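Local atomic coordinates of putative alpha/beta hydrolase FOLD protein (Candidatus Nitrososphaera gargensis, PDB entry 5A62), a protein that probably hydrolyses carboxylic esters, as a carboxylesterase of the alpha/beta hydrolase fold from an ammonia-oxidizing archaeon. Residues I38-F51 with W249-M263. Residues are numbered along the deposited sequence; the frame is centred on the assembly and turned at random. Where two conformers were deposited one is given.
Sequences IWDYEIQLLLKSGF and WVVIEKPKEMYDILM
Glu42, Lys254 and Tyr259 form a polar cluster where helix 40-48 of the alpha/beta hydrolase fold meets the 250-253 turn and helix 256-272; Glu42 and Tyr259 are buried. Both Glu42 oxygens turn their syn lone pairs to Lys254 NZ, OE1 at 2.9 Å and OE2 at 3.0 Å, which identifies a bidentate salt bridge. The ammonium also donates to Ile38 O at 2.8 Å, nearly in line with the carbonyl, and to Val251 O, so it ties the residue two places before helix 40-48 to helix 250-253. A bend at chi4 of the otherwise extended lysine chain brings NZ to these acceptors. Tyr259 OH donates to Glu42 OE2 at 2.6 Å from 45° above the carboxylate plane; two donors thus grip this oxygen, which should favour the ionised carboxylate. Tyr41 completes the setting with a T-shaped stack: its CE2 sits 3.6 Å above the centre of the Tyr259 ring, the planes 69° apart. Farther along, Met263, bent at chi2 and chi3, lays SD against Leu46 CD2 (3.8 Å) and CE against Ser49. At the other end Ile38 CD1 reaches the edge of the Trp249 ring. The segment axes of helix 40-48 and residues 256-263 approach to 12.3 Å, at a crossing angle of -39°, a separation spanned by these long side chains. Trp39 and Leu46 rest on strand 25-29, Ile261 packs on strand 239-243, and Ile252 meets helix 170-180.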
loop_
_atom_site.group_PDB
_atom_site.type_symbol
_atom_site.label_atom_id
_atom_site.label_comp_id
_atom_site.label_asym_id
_atom_site.label_seq_id
_atom_site.Cartn_x
_atom_site.Cartn_y
_atom_site.Cartn_z
ATOM N N ILE A 38 8.770 -21.100 -11.059
ATOM C CA ILE A 38 7.412 -21.533 -11.342
ATOM C C ILE A 38 7.226 -21.751 -12.821
ATOM O O ILE A 38 6.255 -22.381 -13.202
ATOM C CB ILE A 38 6.394 -20.502 -10.784
ATOM C CG1 ILE A 38 5.109 -21.190 -10.312
ATOM C CG2 ILE A 38 6.088 -19.381 -11.754
ATOM C CD1 ILE A 38 4.103 -20.253 -9.662
ATOM N N TRP A 39 8.139 -21.246 -13.663
ATOM C CA TRP A 39 7.992 -21.192 -15.133
ATOM C C TRP A 39 8.854 -22.212 -15.847
ATOM O O TRP A 39 9.012 -22.178 -17.083
ATOM C CB TRP A 39 8.294 -19.786 -15.668
ATOM C CG TRP A 39 7.383 -18.687 -15.277
ATOM C CD1 TRP A 39 7.727 -17.436 -14.721
ATOM C CD2 TRP A 39 5.971 -18.582 -15.552
ATOM N NE1 TRP A 39 6.618 -16.687 -14.564
ATOM C CE2 TRP A 39 5.541 -17.314 -15.109
ATOM C CE3 TRP A 39 5.032 -19.417 -16.134
ATOM C CZ2 TRP A 39 4.260 -16.904 -15.215
ATOM C CZ3 TRP A 39 3.767 -18.999 -16.263
ATOM C CH2 TRP A 39 3.363 -17.729 -15.764
ATOM N N ASP A 40 9.414 -23.173 -15.138
ATOM C CA ASP A 40 10.375 -24.073 -15.763
ATOM C C ASP A 40 9.854 -24.742 -17.021
ATOM O O ASP A 40 10.473 -24.712 -18.096
ATOM C CB ASP A 40 10.889 -25.113 -14.721
ATOM C CG ASP A 40 9.752 -25.958 -13.960
ATOM O OD1 ASP A 40 8.504 -25.775 -14.111
ATOM O OD2 ASP A 40 10.166 -26.868 -13.171
ATOM N N TYR A 41 8.692 -25.352 -16.884
ATOM C CA TYR A 41 8.072 -26.025 -17.973
ATOM C C TYR A 41 7.760 -25.091 -19.118
ATOM O O TYR A 41 8.000 -25.390 -20.290
ATOM C CB TYR A 41 6.787 -26.719 -17.542
ATOM C CG TYR A 41 6.010 -27.381 -18.658
ATOM C CD1 TYR A 41 6.485 -28.535 -19.250
ATOM C CD2 TYR A 41 4.866 -26.797 -19.171
ATOM C CE1 TYR A 41 5.804 -29.126 -20.307
ATOM C CE2 TYR A 41 4.178 -27.387 -20.209
ATOM C CZ TYR A 41 4.639 -28.576 -20.743
ATOM O OH TYR A 41 3.937 -29.129 -21.810
ATOM N N GLU A 42 7.200 -23.952 -18.796
ATOM C CA GLU A 42 6.785 -23.024 -19.804
ATOM C C GLU A 42 7.980 -22.472 -20.586
ATOM O O GLU A 42 7.849 -22.252 -21.788
ATOM C CB GLU A 42 6.027 -21.812 -19.175
ATOM C CG GLU A 42 4.676 -22.162 -18.642
ATOM C CD GLU A 42 4.666 -22.833 -17.325
ATOM O OE1 GLU A 42 5.689 -23.069 -16.650
ATOM O OE2 GLU A 42 3.520 -23.138 -16.877
ATOM N N ILE A 43 9.108 -22.200 -19.939
ATOM C CA ILE A 43 10.279 -21.698 -20.649
ATOM C C ILE A 43 10.699 -22.749 -21.690
ATOM O O ILE A 43 10.874 -22.383 -22.863
ATOM C CB ILE A 43 11.394 -21.356 -19.676
ATOM C CG1 ILE A 43 11.014 -20.117 -18.858
ATOM C CG2 ILE A 43 12.698 -21.158 -20.427
ATOM C CD1 ILE A 43 11.861 -19.844 -17.637
ATOM N N GLN A 44 10.766 -23.997 -21.272
ATOM C CA GLN A 44 11.146 -25.072 -22.216
ATOM C C GLN A 44 10.143 -25.210 -23.320
ATOM O O GLN A 44 10.539 -25.301 -24.483
ATOM C CB GLN A 44 11.341 -26.407 -21.476
ATOM C CG GLN A 44 12.563 -26.367 -20.553
ATOM C CD GLN A 44 13.816 -25.711 -21.172
ATOM O OE1 GLN A 44 14.442 -24.822 -20.582
ATOM N NE2 GLN A 44 14.168 -26.133 -22.390
ATOM N N LEU A 45 8.858 -25.179 -23.033
ATOM C CA LEU A 45 7.843 -25.334 -24.064
ATOM C C LEU A 45 7.907 -24.190 -25.065
ATOM O O LEU A 45 7.811 -24.382 -26.278
ATOM C CB LEU A 45 6.455 -25.433 -23.414
ATOM C CG LEU A 45 5.263 -25.286 -24.326
ATOM C CD1 LEU A 45 5.126 -26.530 -25.170
ATOM C CD2 LEU A 45 4.003 -25.041 -23.504
ATOM N N LEU A 46 8.115 -22.962 -24.589
ATOM C CA LEU A 46 8.031 -21.821 -25.435
ATOM C C LEU A 46 9.278 -21.706 -26.268
ATOM O O LEU A 46 9.210 -21.268 -27.408
ATOM C CB LEU A 46 7.766 -20.549 -24.567
ATOM C CG LEU A 46 6.351 -20.578 -23.983
ATOM C CD1 LEU A 46 6.227 -19.387 -23.024
ATOM C CD2 LEU A 46 5.240 -20.508 -24.995
ATOM N N LEU A 47 10.408 -22.076 -25.706
ATOM C CA LEU A 47 11.650 -22.140 -26.515
ATOM C C LEU A 47 11.528 -23.158 -27.624
ATOM O O LEU A 47 11.962 -22.865 -28.763
ATOM C CB LEU A 47 12.841 -22.529 -25.675
ATOM C CG LEU A 47 13.333 -21.506 -24.721
ATOM C CD1 LEU A 47 14.363 -22.122 -23.779
ATOM C CD2 LEU A 47 13.821 -20.264 -25.462
ATOM N N LYS A 48 10.950 -24.318 -27.333
ATOM C CA LYS A 48 10.782 -25.360 -28.384
ATOM C C LYS A 48 9.821 -24.890 -29.478
ATOM O O LYS A 48 9.892 -25.300 -30.667
ATOM C CB LYS A 48 10.273 -26.663 -27.775
ATOM C CG LYS A 48 11.267 -27.281 -26.842
ATOM C CD LYS A 48 10.994 -28.738 -26.527
ATOM C CE LYS A 48 12.083 -29.240 -25.569
ATOM N NZ LYS A 48 11.748 -30.578 -25.019
ATOM N N SER A 49 8.904 -23.990 -29.148
ATOM C CA SER A 49 8.049 -23.403 -30.101
ATOM C C SER A 49 8.634 -22.202 -30.855
ATOM O O SER A 49 7.897 -21.567 -31.578
ATOM C CB SER A 49 6.756 -22.984 -29.420
ATOM O OG SER A 49 6.209 -24.070 -28.692
ATOM N N GLY A 50 9.919 -21.888 -30.655
ATOM C CA GLY A 50 10.610 -20.829 -31.372
ATOM C C GLY A 50 10.571 -19.395 -30.846
ATOM O O GLY A 50 11.056 -18.491 -31.481
ATOM N N PHE A 51 10.044 -19.188 -29.649
ATOM C CA PHE A 51 10.059 -17.878 -29.037
ATOM C C PHE A 51 11.311 -17.555 -28.245
ATOM O O PHE A 51 12.044 -18.455 -27.843
ATOM C CB PHE A 51 8.884 -17.891 -28.048
ATOM C CG PHE A 51 7.579 -17.944 -28.714
ATOM C CD1 PHE A 51 7.075 -16.820 -29.311
ATOM C CD2 PHE A 51 6.809 -19.110 -28.722
ATOM C CE1 PHE A 51 5.827 -16.830 -29.925
ATOM C CE2 PHE A 51 5.561 -19.118 -29.358
ATOM C CZ PHE A 51 5.095 -18.001 -29.987
ATOM N N TRP A 249 -3.758 -21.387 -8.174
ATOM C CA TRP A 249 -2.412 -21.867 -8.387
ATOM C C TRP A 249 -2.260 -22.865 -9.534
ATOM O O TRP A 249 -1.493 -23.809 -9.510
ATOM C CB TRP A 249 -1.834 -22.415 -7.073
ATOM C CG TRP A 249 -1.537 -21.370 -6.108
ATOM C CD1 TRP A 249 -2.306 -21.005 -5.021
ATOM C CD2 TRP A 249 -0.425 -20.463 -6.137
ATOM N NE1 TRP A 249 -1.720 -19.952 -4.375
ATOM C CE2 TRP A 249 -0.558 -19.614 -5.015
ATOM C CE3 TRP A 249 0.714 -20.328 -6.959
ATOM C CZ2 TRP A 249 0.370 -18.615 -4.729
ATOM C CZ3 TRP A 249 1.611 -19.328 -6.675
ATOM C CH2 TRP A 249 1.433 -18.484 -5.558
ATOM N N VAL A 250 -2.974 -22.595 -10.611
ATOM C CA VAL A 250 -2.974 -23.446 -11.789
ATOM C C VAL A 250 -1.565 -23.592 -12.353
ATOM O O VAL A 250 -1.244 -24.592 -12.979
ATOM C CB VAL A 250 -3.970 -22.907 -12.878
ATOM C CG1 VAL A 250 -3.493 -21.595 -13.463
ATOM C CG2 VAL A 250 -4.215 -23.943 -13.967
ATOM N N VAL A 251 -0.700 -22.589 -12.203
ATOM C CA VAL A 251 0.662 -22.624 -12.703
ATOM C C VAL A 251 1.518 -23.665 -11.947
ATOM O O VAL A 251 2.542 -24.096 -12.428
ATOM C CB VAL A 251 1.301 -21.214 -12.666
ATOM C CG1 VAL A 251 1.293 -20.633 -11.272
ATOM C CG2 VAL A 251 2.708 -21.187 -13.202
ATOM N N ILE A 252 1.107 -24.051 -10.763
ATOM C CA ILE A 252 1.784 -25.132 -10.050
ATOM C C ILE A 252 1.297 -26.473 -10.609
ATOM O O ILE A 252 2.136 -27.362 -10.803
ATOM C CB ILE A 252 1.452 -25.065 -8.550
ATOM C CG1 ILE A 252 2.040 -23.801 -7.952
ATOM C CG2 ILE A 252 1.888 -26.320 -7.785
ATOM C CD1 ILE A 252 3.513 -23.694 -7.975
ATOM N N GLU A 253 -0.011 -26.625 -10.831
ATOM C CA GLU A 253 -0.551 -27.906 -11.285
ATOM C C GLU A 253 -0.265 -28.194 -12.752
ATOM O O GLU A 253 -0.173 -29.354 -13.136
ATOM C CB GLU A 253 -2.021 -27.944 -11.054
ATOM C CG GLU A 253 -2.294 -27.966 -9.556
ATOM C CD GLU A 253 -3.689 -28.467 -9.212
ATOM O OE1 GLU A 253 -4.525 -28.634 -10.141
ATOM O OE2 GLU A 253 -3.973 -28.706 -8.027
ATOM N N LYS A 254 -0.180 -27.152 -13.573
ATOM C CA LYS A 254 0.168 -27.259 -14.995
ATOM C C LYS A 254 -0.729 -28.237 -15.741
ATOM O O LYS A 254 -0.237 -29.160 -16.391
ATOM C CB LYS A 254 1.670 -27.592 -15.188
ATOM C CG LYS A 254 2.583 -26.591 -14.482
ATOM C CD LYS A 254 4.023 -26.609 -14.961
ATOM C CE LYS A 254 4.945 -25.628 -14.216
ATOM N NZ LYS A 254 4.512 -24.259 -14.292
ATOM N N PRO A 255 -2.026 -28.005 -15.739
ATOM C CA PRO A 255 -2.874 -28.900 -16.529
ATOM C C PRO A 255 -2.653 -28.753 -17.981
ATOM O O PRO A 255 -2.503 -27.661 -18.523
ATOM C CB PRO A 255 -4.274 -28.475 -16.120
ATOM C CG PRO A 255 -4.124 -27.047 -15.756
ATOM C CD PRO A 255 -2.801 -26.962 -15.066
ATOM N N LYS A 256 -2.707 -29.875 -18.705
ATOM C CA LYS A 256 -2.423 -29.837 -20.129
ATOM C C LYS A 256 -3.296 -28.879 -20.940
ATOM O O LYS A 256 -2.843 -28.185 -21.845
ATOM C CB LYS A 256 -2.599 -31.251 -20.728
ATOM C CG LYS A 256 -2.341 -31.280 -22.230
ATOM C CD LYS A 256 -2.554 -32.669 -22.825
ATOM C CE LYS A 256 -1.756 -32.847 -24.113
ATOM N NZ LYS A 256 -2.333 -32.084 -25.253
ATOM N N GLU A 257 -4.571 -28.767 -20.558
ATOM C CA GLU A 257 -5.468 -27.911 -21.284
ATOM C C GLU A 257 -4.990 -26.447 -21.274
ATOM O O GLU A 257 -5.191 -25.717 -22.202
ATOM C CB GLU A 257 -6.898 -27.956 -20.735
ATOM C CG GLU A 257 -7.882 -27.286 -21.642
ATOM C CD GLU A 257 -9.306 -27.256 -21.123
ATOM O OE1 GLU A 257 -9.514 -27.560 -19.938
ATOM O OE2 GLU A 257 -10.164 -26.839 -21.958
ATOM N N MET A 258 -4.300 -26.035 -20.208
ATOM C CA MET A 258 -3.848 -24.654 -20.177
ATOM C C MET A 258 -2.897 -24.384 -21.332
ATOM O O MET A 258 -2.881 -23.289 -21.900
ATOM C CB MET A 258 -3.149 -24.322 -18.874
ATOM C CG MET A 258 -2.640 -22.892 -18.750
ATOM S SD MET A 258 -2.308 -22.415 -17.050
ATOM C CE MET A 258 -0.956 -23.422 -16.704
ATOM N N TYR A 259 -2.096 -25.389 -21.660
ATOM C CA TYR A 259 -1.091 -25.175 -22.723
ATOM C C TYR A 259 -1.674 -25.254 -24.112
ATOM O O TYR A 259 -1.206 -24.576 -24.992
ATOM C CB TYR A 259 0.166 -26.059 -22.536
ATOM C CG TYR A 259 0.700 -25.855 -21.137
ATOM C CD1 TYR A 259 1.329 -24.693 -20.818
ATOM C CD2 TYR A 259 0.429 -26.766 -20.122
ATOM C CE1 TYR A 259 1.749 -24.450 -19.525
ATOM C CE2 TYR A 259 0.852 -26.543 -18.836
ATOM C CZ TYR A 259 1.488 -25.368 -18.533
ATOM O OH TYR A 259 1.913 -25.087 -17.240
ATOM N N ASP A 260 -2.665 -26.108 -24.271
ATOM C CA ASP A 260 -3.413 -26.165 -25.507
ATOM C C ASP A 260 -3.997 -24.791 -25.750
ATOM O O ASP A 260 -3.852 -24.243 -26.817
ATOM C CB ASP A 260 -4.510 -27.217 -25.386
ATOM C CG ASP A 260 -3.956 -28.657 -25.284
ATOM O OD1 ASP A 260 -2.785 -28.922 -25.622
ATOM O OD2 ASP A 260 -4.739 -29.478 -24.802
ATOM N N ILE A 261 -4.600 -24.189 -24.721
ATOM C CA ILE A 261 -5.182 -22.869 -24.866
ATOM C C ILE A 261 -4.122 -21.790 -25.137
ATOM O O ILE A 261 -4.228 -21.002 -26.065
ATOM C CB ILE A 261 -6.008 -22.514 -23.632
ATOM C CG1 ILE A 261 -7.247 -23.422 -23.565
ATOM C CG2 ILE A 261 -6.443 -21.065 -23.683
ATOM C CD1 ILE A 261 -7.920 -23.373 -22.230
ATOM N N LEU A 262 -3.074 -21.807 -24.327
ATOM C CA LEU A 262 -1.991 -20.844 -24.495
ATOM C C LEU A 262 -1.397 -20.875 -25.895
ATOM O O LEU A 262 -1.198 -19.801 -26.500
ATOM C CB LEU A 262 -0.927 -21.150 -23.446
ATOM C CG LEU A 262 0.311 -20.233 -23.503
ATOM C CD1 LEU A 262 -0.097 -18.836 -23.111
ATOM C CD2 LEU A 262 1.467 -20.725 -22.632
ATOM N N MET A 263 -1.100 -22.083 -26.399
ATOM C CA MET A 263 -0.446 -22.118 -27.713
ATOM C C MET A 263 -1.397 -21.674 -28.835
ATOM O O MET A 263 -0.990 -21.030 -29.808
ATOM C CB MET A 263 0.191 -23.491 -27.980
ATOM C CG MET A 263 1.200 -23.906 -26.932
ATOM S SD MET A 263 2.440 -22.661 -26.436
ATOM C CE MET A 263 3.222 -22.422 -28.017
#